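Long-range contacts in papain-like cysteine protease (PDB 3MTV), which carries papain-like cysteine protease activity within the viral polyprotein, acts as a metal-dependent nuclease, and probably blocks host mRNA export and interferon signalling: residues M12-P23 / L45-D56; F60-M71 / G78-P86. All coordinates share one frame; numbering follows the deposited sequence.

Contact 1 of 2, residues M12-P23 / L45-D56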
loop_
_atom_site.group_PDB
_atom_site.type_symbol
_atom_site.label_atom_id
_atom_site.label_comp_id
_atom_site.label_asym_id
_atom_site.label_seq_id
_atom_site.Cartn_x
_atom_site.Cartn_y
_atom_site.Cartn_z
ATOM N N MET A 12 3.668 5.426 -4.020
ATOM C CA MET A 12 3.966 4.236 -4.760
ATOM C C MET A 12 5.004 3.490 -4.081
ATOM O O MET A 12 5.903 4.121 -3.586
ATOM C CB MET A 12 4.549 4.629 -6.102
ATOM C CG MET A 12 5.377 3.537 -6.695
ATOM S SD MET A 12 5.920 3.784 -8.407
ATOM C CE MET A 12 7.174 5.036 -8.311
ATOM N N TYR A 13 4.904 2.162 -4.032
ATOM C CA TYR A 13 5.842 1.433 -3.228
ATOM C C TYR A 13 6.693 0.745 -4.214
ATOM O O TYR A 13 6.175 0.360 -5.236
ATOM C CB TYR A 13 5.190 0.339 -2.416
ATOM C CG TYR A 13 4.073 0.665 -1.437
ATOM C CD1 TYR A 13 3.409 1.861 -1.456
ATOM C CD2 TYR A 13 3.661 -0.287 -0.491
ATOM C CE1 TYR A 13 2.329 2.109 -0.557
ATOM C CE2 TYR A 13 2.592 -0.026 0.427
ATOM C CZ TYR A 13 1.945 1.163 0.380
ATOM O OH TYR A 13 0.940 1.427 1.245
ATOM N N VAL A 14 7.975 0.524 -3.875
ATOM C CA VAL A 14 8.961 -0.131 -4.739
ATOM C C VAL A 14 9.998 -1.025 -4.090
ATOM O O VAL A 14 10.556 -0.621 -3.058
ATOM C CB VAL A 14 9.849 0.893 -5.218
ATOM C CG1 VAL A 14 10.764 0.267 -6.167
ATOM C CG2 VAL A 14 9.083 2.078 -5.864
ATOM N N ALA A 15 10.343 -2.155 -4.718
ATOM C CA ALA A 15 11.036 -3.248 -4.036
ATOM C C ALA A 15 11.152 -4.410 -4.983
ATOM O O ALA A 15 10.148 -4.945 -5.370
ATOM C CB ALA A 15 10.198 -3.674 -2.835
ATOM N N GLY A 16 12.340 -4.847 -5.367
ATOM C CA GLY A 16 12.427 -5.794 -6.492
ATOM C C GLY A 16 12.415 -4.893 -7.742
ATOM O O GLY A 16 12.746 -3.654 -7.756
ATOM N N GLY A 17 12.000 -5.469 -8.841
ATOM C CA GLY A 17 11.742 -4.591 -9.976
ATOM C C GLY A 17 10.247 -4.364 -9.990
ATOM O O GLY A 17 9.632 -3.880 -11.016
ATOM N N LYS A 18 9.689 -4.741 -8.818
ATOM C CA LYS A 18 8.255 -4.778 -8.514
ATOM C C LYS A 18 7.761 -3.503 -7.801
ATOM O O LYS A 18 8.445 -2.924 -7.000
ATOM C CB LYS A 18 7.907 -6.062 -7.727
ATOM C CG LYS A 18 8.061 -7.409 -8.492
ATOM C CD LYS A 18 7.672 -8.685 -7.685
ATOM C CE LYS A 18 7.940 -10.009 -8.511
ATOM N NZ LYS A 18 6.971 -11.182 -8.296
ATOM N N VAL A 19 6.521 -3.123 -8.056
ATOM C CA VAL A 19 6.012 -1.794 -7.763
ATOM C C VAL A 19 4.450 -1.754 -7.539
ATOM O O VAL A 19 3.720 -2.621 -8.027
ATOM C CB VAL A 19 6.421 -1.049 -8.929
ATOM C CG1 VAL A 19 5.433 -0.004 -9.316
ATOM C CG2 VAL A 19 7.850 -0.584 -8.701
ATOM N N SER A 20 3.933 -0.829 -6.727
ATOM C CA SER A 20 2.532 -0.849 -6.353
ATOM C C SER A 20 2.074 0.573 -6.177
ATOM O O SER A 20 2.827 1.418 -5.860
ATOM C CB SER A 20 2.329 -1.581 -5.017
ATOM O OG SER A 20 1.255 -0.977 -4.246
ATOM N N TRP A 21 0.814 0.882 -6.291
ATOM C CA TRP A 21 0.523 2.186 -5.752
ATOM C C TRP A 21 -0.654 2.128 -4.805
ATOM O O TRP A 21 -1.332 1.176 -4.809
ATOM C CB TRP A 21 0.203 3.144 -6.870
ATOM C CG TRP A 21 -1.136 2.927 -7.607
ATOM C CD1 TRP A 21 -1.374 2.006 -8.603
ATOM C CD2 TRP A 21 -2.378 3.625 -7.431
ATOM N NE1 TRP A 21 -2.682 2.098 -9.065
ATOM C CE2 TRP A 21 -3.310 3.096 -8.393
ATOM C CE3 TRP A 21 -2.798 4.639 -6.581
ATOM C CZ2 TRP A 21 -4.628 3.519 -8.509
ATOM C CZ3 TRP A 21 -4.141 5.131 -6.718
ATOM C CH2 TRP A 21 -5.034 4.534 -7.666
ATOM N N ALA A 22 -0.955 3.208 -4.103
ATOM C CA ALA A 22 -2.021 3.208 -3.133
ATOM C C ALA A 22 -2.433 4.637 -2.910
ATOM O O ALA A 22 -1.642 5.529 -3.203
ATOM C CB ALA A 22 -1.513 2.599 -1.874
ATOM N N PRO A 23 -3.644 4.882 -2.358
ATOM C CA PRO A 23 -4.011 6.297 -2.142
ATOM C C PRO A 23 -3.206 6.896 -0.972
ATOM O O PRO A 23 -2.586 6.097 -0.263
ATOM C CB PRO A 23 -5.535 6.278 -1.906
ATOM C CG PRO A 23 -5.973 5.001 -2.376
ATOM C CD PRO A 23 -4.800 4.001 -2.211
ATOM N N LEU A 45 2.172 2.967 -14.196
ATOM C CA LEU A 45 1.499 2.529 -12.957
ATOM C C LEU A 45 0.231 3.174 -12.539
ATOM O O LEU A 45 -0.759 2.558 -12.471
ATOM C CB LEU A 45 2.357 2.768 -11.751
ATOM C CG LEU A 45 2.296 1.532 -10.853
ATOM C CD1 LEU A 45 2.524 1.901 -9.475
ATOM C CD2 LEU A 45 0.968 0.896 -10.957
ATOM N N HIS A 46 0.245 4.423 -12.182
ATOM C CA HIS A 46 -0.984 4.931 -11.580
ATOM C C HIS A 46 -2.019 5.060 -12.605
ATOM O O HIS A 46 -3.151 4.862 -12.310
ATOM C CB HIS A 46 -0.651 6.245 -10.933
ATOM C CG HIS A 46 -1.799 7.104 -10.557
ATOM N ND1 HIS A 46 -2.387 7.037 -9.319
ATOM C CD2 HIS A 46 -2.400 8.130 -11.208
ATOM C CE1 HIS A 46 -3.311 7.963 -9.215
ATOM N NE2 HIS A 46 -3.348 8.644 -10.353
ATOM N N THR A 47 -1.626 5.388 -13.825
ATOM C CA THR A 47 -2.572 5.588 -14.903
ATOM C C THR A 47 -3.165 4.269 -15.351
ATOM O O THR A 47 -4.384 4.143 -15.631
ATOM C CB THR A 47 -1.957 6.396 -16.075
ATOM O OG1 THR A 47 -2.183 7.784 -15.791
ATOM C CG2 THR A 47 -2.717 6.115 -17.328
ATOM N N SER A 48 -2.365 3.231 -15.389
ATOM C CA SER A 48 -2.976 2.051 -15.944
ATOM C C SER A 48 -3.440 0.894 -15.034
ATOM O O SER A 48 -4.308 0.101 -15.388
ATOM C CB SER A 48 -2.197 1.626 -17.189
ATOM O OG SER A 48 -0.866 1.678 -16.872
ATOM N N PHE A 49 -2.952 0.811 -13.811
ATOM C CA PHE A 49 -3.407 -0.283 -12.913
ATOM C C PHE A 49 -4.280 0.065 -11.748
ATOM O O PHE A 49 -4.575 1.223 -11.523
ATOM C CB PHE A 49 -2.236 -1.008 -12.395
ATOM C CG PHE A 49 -1.396 -1.525 -13.446
ATOM C CD1 PHE A 49 -0.392 -0.762 -13.980
ATOM C CD2 PHE A 49 -1.643 -2.761 -13.974
ATOM C CE1 PHE A 49 0.397 -1.246 -15.005
ATOM C CE2 PHE A 49 -0.825 -3.266 -14.993
ATOM C CZ PHE A 49 0.211 -2.496 -15.484
ATOM N N PRO A 50 -4.817 -0.946 -11.065
ATOM C CA PRO A 50 -5.561 -0.442 -9.908
ATOM C C PRO A 50 -4.680 -0.509 -8.627
ATOM O O PRO A 50 -3.744 -1.349 -8.550
ATOM C CB PRO A 50 -6.711 -1.456 -9.839
ATOM C CG PRO A 50 -6.045 -2.795 -10.341
ATOM C CD PRO A 50 -5.132 -2.382 -11.392
ATOM N N PRO A 51 -5.045 0.243 -7.577
ATOM C CA PRO A 51 -4.261 0.362 -6.361
ATOM C C PRO A 51 -4.019 -0.997 -5.791
ATOM O O PRO A 51 -4.808 -1.801 -6.001
ATOM C CB PRO A 51 -5.185 1.084 -5.481
ATOM C CG PRO A 51 -6.436 1.454 -6.243
ATOM C CD PRO A 51 -6.458 0.505 -7.304
ATOM N N HIS A 52 -2.864 -1.293 -5.248
ATOM C CA HIS A 52 -2.727 -2.347 -4.256
ATOM C C HIS A 52 -2.456 -3.543 -4.990
ATOM O O HIS A 52 -2.263 -4.635 -4.372
ATOM C CB HIS A 52 -3.983 -2.580 -3.351
ATOM C CG HIS A 52 -4.519 -1.346 -2.621
ATOM N ND1 HIS A 52 -3.774 -0.589 -1.717
ATOM C CD2 HIS A 52 -5.751 -0.769 -2.649
ATOM C CE1 HIS A 52 -4.532 0.403 -1.260
ATOM N NE2 HIS A 52 -5.754 0.300 -1.786
ATOM N N HIS A 53 -2.386 -3.390 -6.314
ATOM C CA HIS A 53 -1.747 -4.516 -6.982
ATOM C C HIS A 53 -0.349 -4.246 -7.371
ATOM O O HIS A 53 -0.050 -3.153 -7.810
ATOM C CB HIS A 53 -2.476 -5.049 -8.184
ATOM C CG HIS A 53 -3.929 -5.320 -7.966
ATOM N ND1 HIS A 53 -4.812 -4.361 -7.510
ATOM C CD2 HIS A 53 -4.655 -6.446 -8.175
ATOM C CE1 HIS A 53 -6.015 -4.889 -7.454
ATOM N NE2 HIS A 53 -5.942 -6.139 -7.861
ATOM N N VAL A 54 0.453 -5.290 -7.214
ATOM C CA VAL A 54 1.863 -5.343 -7.477
ATOM C C VAL A 54 2.158 -5.876 -8.889
ATOM O O VAL A 54 1.561 -6.870 -9.366
ATOM C CB VAL A 54 2.448 -6.270 -6.383
ATOM C CG1 VAL A 54 3.421 -7.197 -6.902
ATOM C CG2 VAL A 54 3.032 -5.389 -5.198
ATOM N N VAL A 55 3.117 -5.251 -9.554
ATOM C CA VAL A 55 3.461 -5.543 -10.966
ATOM C C VAL A 55 4.964 -5.502 -11.302
ATOM O O VAL A 55 5.668 -4.658 -10.799
ATOM C CB VAL A 55 2.802 -4.504 -11.930
ATOM C CG1 VAL A 55 1.424 -4.230 -11.583
ATOM C CG2 VAL A 55 3.441 -3.215 -11.827
ATOM N N ASP A 56 5.462 -6.379 -12.177
ATOM C CA ASP A 56 6.827 -6.254 -12.648
ATOM C C ASP A 56 6.798 -5.406 -13.958
ATOM O O ASP A 56 6.512 -5.957 -14.997
ATOM C CB ASP A 56 7.409 -7.637 -12.878
ATOM C CG ASP A 56 8.806 -7.559 -13.522
ATOM O OD1 ASP A 56 9.094 -6.448 -14.115
ATOM O OD2 ASP A 56 9.596 -8.563 -13.433
#
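With CG set between the backbone N and the carbonyl carbon (chi1 70°), Trp21 lays its indole between His46 and Pro51, while His46, its CG anti to the backbone N (chi1 165°), turns an imidazole edge onto one indole face. The planes meet at 67° in an edge-to-face pair, ND1 of His46 lying 3.7 Å from CE3 of Trp21. On the opposite face Pro51 makes a CH-pi contact, its CA 3.7 Å from the centroid of the five-membered ring. At the indole edge NE1 of Trp21 gives a weak hydrogen bond to Phe49 O (3.2 Å), which ties the buried N-H to the residue that leaves the helix 39-48. This joins helix and sheet in the N-terminal part of the chain: the weakly bonded strand 54-56 joins antiparallel to strand 18-23, at the edge of the four-stranded sheet within this chain. Val55 N bonds to Val19 O (3.1 Å) in the carbonyl plane, and a weak bond returns from Val19 N to Val55 O. CD1 of Leu45 meets CG1 of Val19 at 3.5 Å, and CD2 of Leu45 touches CD1 of Trp21. Farther along, the imidazole of His52 packs against Ala22 and Pro23, its ND1 hydrogen-bonded to Tyr13 OH of the second subunit.

Contact 2 of 2, residues F60-M71 / G78-P86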
loop_
_atom_site.group_PDB
_atom_site.type_symbol
_atom_site.label_atom_id
_atom_site.label_comp_id
_atom_site.label_asym_id
_atom_site.label_seq_id
_atom_site.Cartn_x
_atom_site.Cartn_y
_atom_site.Cartn_z
ATOM N N PHE A 60 5.374 -5.695 -19.081
ATOM C CA PHE A 60 4.284 -5.024 -19.788
ATOM C C PHE A 60 4.797 -4.092 -20.850
ATOM O O PHE A 60 5.953 -3.731 -20.773
ATOM C CB PHE A 60 3.496 -4.113 -18.830
ATOM C CG PHE A 60 2.658 -4.864 -17.815
ATOM C CD1 PHE A 60 3.256 -5.549 -16.756
ATOM C CD2 PHE A 60 1.287 -4.882 -17.913
ATOM C CE1 PHE A 60 2.492 -6.231 -15.822
ATOM C CE2 PHE A 60 0.548 -5.539 -16.997
ATOM C CZ PHE A 60 1.144 -6.208 -15.953
ATOM N N THR A 61 3.957 -3.606 -21.775
ATOM C CA THR A 61 4.554 -2.796 -22.769
ATOM C C THR A 61 3.734 -1.500 -22.914
ATOM O O THR A 61 2.561 -1.552 -22.833
ATOM C CB THR A 61 4.962 -3.708 -24.032
ATOM O OG1 THR A 61 3.830 -3.941 -24.814
ATOM C CG2 THR A 61 5.688 -5.236 -23.684
ATOM N N PHE A 62 4.344 -0.323 -23.009
ATOM C CA PHE A 62 3.606 0.939 -22.800
ATOM C C PHE A 62 3.626 1.681 -24.112
ATOM O O PHE A 62 4.311 1.238 -24.991
ATOM C CB PHE A 62 4.170 1.710 -21.574
ATOM C CG PHE A 62 4.156 0.856 -20.317
ATOM C CD1 PHE A 62 5.194 -0.091 -20.062
ATOM C CD2 PHE A 62 3.028 0.859 -19.458
ATOM C CE1 PHE A 62 5.145 -1.014 -18.930
ATOM C CE2 PHE A 62 2.966 -0.040 -18.365
ATOM C CZ PHE A 62 4.034 -0.979 -18.108
ATOM N N ILE A 63 2.829 2.717 -24.301
ATOM C CA ILE A 63 2.613 3.269 -25.645
ATOM C C ILE A 63 2.171 4.676 -25.355
ATOM O O ILE A 63 2.069 5.046 -24.247
ATOM C CB ILE A 63 1.484 2.545 -26.566
ATOM C CG1 ILE A 63 0.059 3.087 -26.247
ATOM C CG2 ILE A 63 1.699 0.931 -26.724
ATOM C CD1 ILE A 63 -1.091 2.999 -27.368
ATOM N N THR A 64 1.913 5.523 -26.300
ATOM C CA THR A 64 1.970 6.876 -25.796
ATOM C C THR A 64 0.736 7.226 -24.911
ATOM O O THR A 64 -0.386 6.845 -25.211
ATOM C CB THR A 64 2.377 7.931 -26.953
ATOM O OG1 THR A 64 1.251 8.734 -27.364
ATOM C CG2 THR A 64 3.072 7.226 -28.205
ATOM N N PRO A 65 0.954 7.924 -23.783
ATOM C CA PRO A 65 -0.135 8.584 -23.001
ATOM C C PRO A 65 -1.348 9.085 -23.822
ATOM O O PRO A 65 -1.145 9.853 -24.810
ATOM C CB PRO A 65 0.590 9.806 -22.358
ATOM C CG PRO A 65 2.063 9.207 -22.089
ATOM C CD PRO A 65 2.267 8.012 -23.093
ATOM N N GLY A 66 -2.565 8.679 -23.396
ATOM C CA GLY A 66 -3.866 9.118 -23.950
ATOM C C GLY A 66 -4.365 8.362 -25.196
ATOM O O GLY A 66 -5.285 8.864 -25.877
ATOM N N SER A 67 -3.805 7.157 -25.447
ATOM C CA SER A 67 -3.751 6.497 -26.768
ATOM C C SER A 67 -3.809 4.992 -26.559
ATOM O O SER A 67 -3.670 4.134 -27.464
ATOM C CB SER A 67 -2.416 6.858 -27.480
ATOM O OG SER A 67 -1.434 5.834 -27.326
ATOM N N GLY A 68 -3.947 4.644 -25.313
ATOM C CA GLY A 68 -3.914 3.235 -24.988
ATOM C C GLY A 68 -5.118 2.859 -24.168
ATOM O O GLY A 68 -6.168 3.555 -24.130
ATOM N N VAL A 69 -4.936 1.763 -23.461
ATOM C CA VAL A 69 -6.044 1.265 -22.662
ATOM C C VAL A 69 -5.769 1.093 -21.135
ATOM O O VAL A 69 -4.650 0.708 -20.756
ATOM C CB VAL A 69 -6.503 0.023 -23.353
ATOM C CG1 VAL A 69 -6.093 -1.275 -22.593
ATOM C CG2 VAL A 69 -7.923 0.215 -23.716
ATOM N N SER A 70 -6.734 1.442 -20.272
ATOM C CA SER A 70 -6.550 1.302 -18.782
ATOM C C SER A 70 -7.280 0.099 -18.114
ATOM O O SER A 70 -8.338 -0.327 -18.604
ATOM C CB SER A 70 -6.961 2.561 -18.020
ATOM O OG SER A 70 -6.308 2.520 -16.759
ATOM N N MET A 71 -6.714 -0.477 -17.044
ATOM C CA MET A 71 -7.471 -1.431 -16.191
ATOM C C MET A 71 -8.285 -0.698 -15.094
ATOM O O MET A 71 -9.008 -1.311 -14.420
ATOM C CB MET A 71 -6.708 -2.635 -15.593
ATOM C CG MET A 71 -5.391 -3.040 -16.246
ATOM S SD MET A 71 -4.821 -4.722 -15.761
ATOM C CE MET A 71 -6.266 -5.351 -14.927
ATOM N N GLY A 78 -5.679 4.800 -21.490
ATOM C CA GLY A 78 -4.519 4.401 -20.675
ATOM C C GLY A 78 -3.279 4.470 -21.534
ATOM O O GLY A 78 -3.083 5.492 -22.193
ATOM N N CYS A 79 -2.472 3.402 -21.550
ATOM C CA CYS A 79 -1.207 3.345 -22.323
ATOM C C CYS A 79 -0.829 1.906 -22.399
ATOM O O CYS A 79 0.341 1.412 -22.493
ATOM C CB CYS A 79 -0.035 4.150 -21.736
ATOM S SG CYS A 79 0.202 4.537 -19.954
ATOM N N LEU A 80 -1.879 1.175 -22.340
ATOM C CA LEU A 80 -1.609 -0.169 -22.561
ATOM C C LEU A 80 -2.159 -0.526 -23.915
ATOM O O LEU A 80 -3.313 -0.135 -24.298
ATOM C CB LEU A 80 -2.208 -0.950 -21.436
ATOM C CG LEU A 80 -1.142 -1.267 -20.428
ATOM C CD1 LEU A 80 -1.825 -1.089 -19.152
ATOM C CD2 LEU A 80 -0.548 -2.712 -20.619
ATOM N N PRO A 81 -1.308 -1.254 -24.633
ATOM C CA PRO A 81 -1.694 -2.002 -25.810
ATOM C C PRO A 81 -2.892 -2.850 -25.381
ATOM O O PRO A 81 -2.713 -3.833 -24.594
ATOM C CB PRO A 81 -0.504 -2.980 -26.046
ATOM C CG PRO A 81 0.314 -2.945 -24.814
ATOM C CD PRO A 81 -0.319 -1.974 -23.824
ATOM N N ALA A 82 -4.083 -2.539 -25.898
ATOM C CA ALA A 82 -5.147 -3.563 -25.748
ATOM C C ALA A 82 -4.856 -5.036 -26.160
ATOM O O ALA A 82 -5.333 -5.897 -25.456
ATOM C CB ALA A 82 -6.368 -3.112 -26.247
ATOM N N ASP A 83 -4.051 -5.388 -27.186
ATOM C CA ASP A 83 -3.614 -6.820 -27.237
ATOM C C ASP A 83 -3.438 -7.459 -25.809
ATOM O O ASP A 83 -3.368 -8.688 -25.679
ATOM C CB ASP A 83 -2.239 -7.055 -27.947
ATOM C CG ASP A 83 -1.985 -6.117 -29.112
ATOM O OD1 ASP A 83 -2.702 -6.327 -30.155
ATOM O OD2 ASP A 83 -1.048 -5.227 -28.986
ATOM N N THR A 84 -3.225 -6.646 -24.760
ATOM C CA THR A 84 -2.447 -7.135 -23.540
ATOM C C THR A 84 -3.166 -7.240 -22.143
ATOM O O THR A 84 -2.683 -7.811 -21.201
ATOM C CB THR A 84 -1.111 -6.336 -23.418
ATOM O OG1 THR A 84 -1.386 -5.010 -22.980
ATOM C CG2 THR A 84 -0.431 -6.149 -24.813
ATOM N N VAL A 85 -4.359 -6.703 -22.094
ATOM C CA VAL A 85 -5.304 -6.749 -21.032
ATOM C C VAL A 85 -6.548 -7.475 -21.520
ATOM O O VAL A 85 -6.782 -7.557 -22.773
ATOM C CB VAL A 85 -5.645 -5.318 -20.871
ATOM C CG1 VAL A 85 -7.154 -5.042 -20.754
ATOM C CG2 VAL A 85 -4.839 -4.792 -19.796
ATOM N N PRO A 86 -7.369 -7.991 -20.566
ATOM C CA PRO A 86 -8.563 -8.729 -21.053
ATOM C C PRO A 86 -9.633 -7.838 -21.682
ATOM O O PRO A 86 -9.646 -6.611 -21.460
ATOM C CB PRO A 86 -9.050 -9.543 -19.836
ATOM C CG PRO A 86 -7.908 -9.624 -18.955
ATOM C CD PRO A 86 -7.090 -8.289 -19.153
#
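The ring of Phe60 receives Leu80 at its edge, in plane, with CD2 of Leu80 3.9 Å from CD2 of Phe60; the same ring also forms an edge-to-face pair with Phe49. Phe62 has Cys79 O obliquely beside its ring, and its CA approaches the same oxygen in a CA-H...O contact of 3.3 Å. Between these aromatics Thr61 O lies 3.1 Å from CD of Pro81, whose ring crosses the threonine side chain at about a right angle. The backbones pair farther on as a short, weakly bonded antiparallel hairpin of strands 68-69 and 77-78. Gly78 N points almost straight at Gly68 O (3.0 Å, 174° at the hydrogen), although it approaches from above the carbonyl plane. Val69 N uses an in-plane lone pair of Leu80 O, and a weak bond returns from Leu80 N to Val69 O; Gly78 O takes weak bonds from Gly66 N and Gly68 N. From the hairpin, CG1 of Val69 reaches CB of Ala82 at 4.1 Å, and the side chains of Met71 and Val85 run past each other in opposite directions, CG of Met71 4.0 Å from CG2 of Val85. The hydrogen bonds across the contact all join main-chain atoms, and the side chains meet largely through carbon, which implies that main-chain pairing sets the alignment.

Contact 1 closes before contact 2 opens along the chain, and their centres lie about 16 Å apart, yet they touch directly. The end of helix 39-48 makes the junction: Thr47 O lies 2.8 Å from Ser70 OG, a probable hydrogen bond. Ser48 O lies 3.0 Å from Met71 N, a second probable hydrogen bond, while CB of Ser48 packs on CD1 of Leu80 at 3.4 Å. Contact 1 also meets the second subunit, whereas contact 2 leads toward the protease part. The Val85 side chain is about 8 Å from that of His159 and about 10 Å from that of Cys90, the probable catalytic pair; in contact 1, the side chain of His53 is about 12 Å from that of His159.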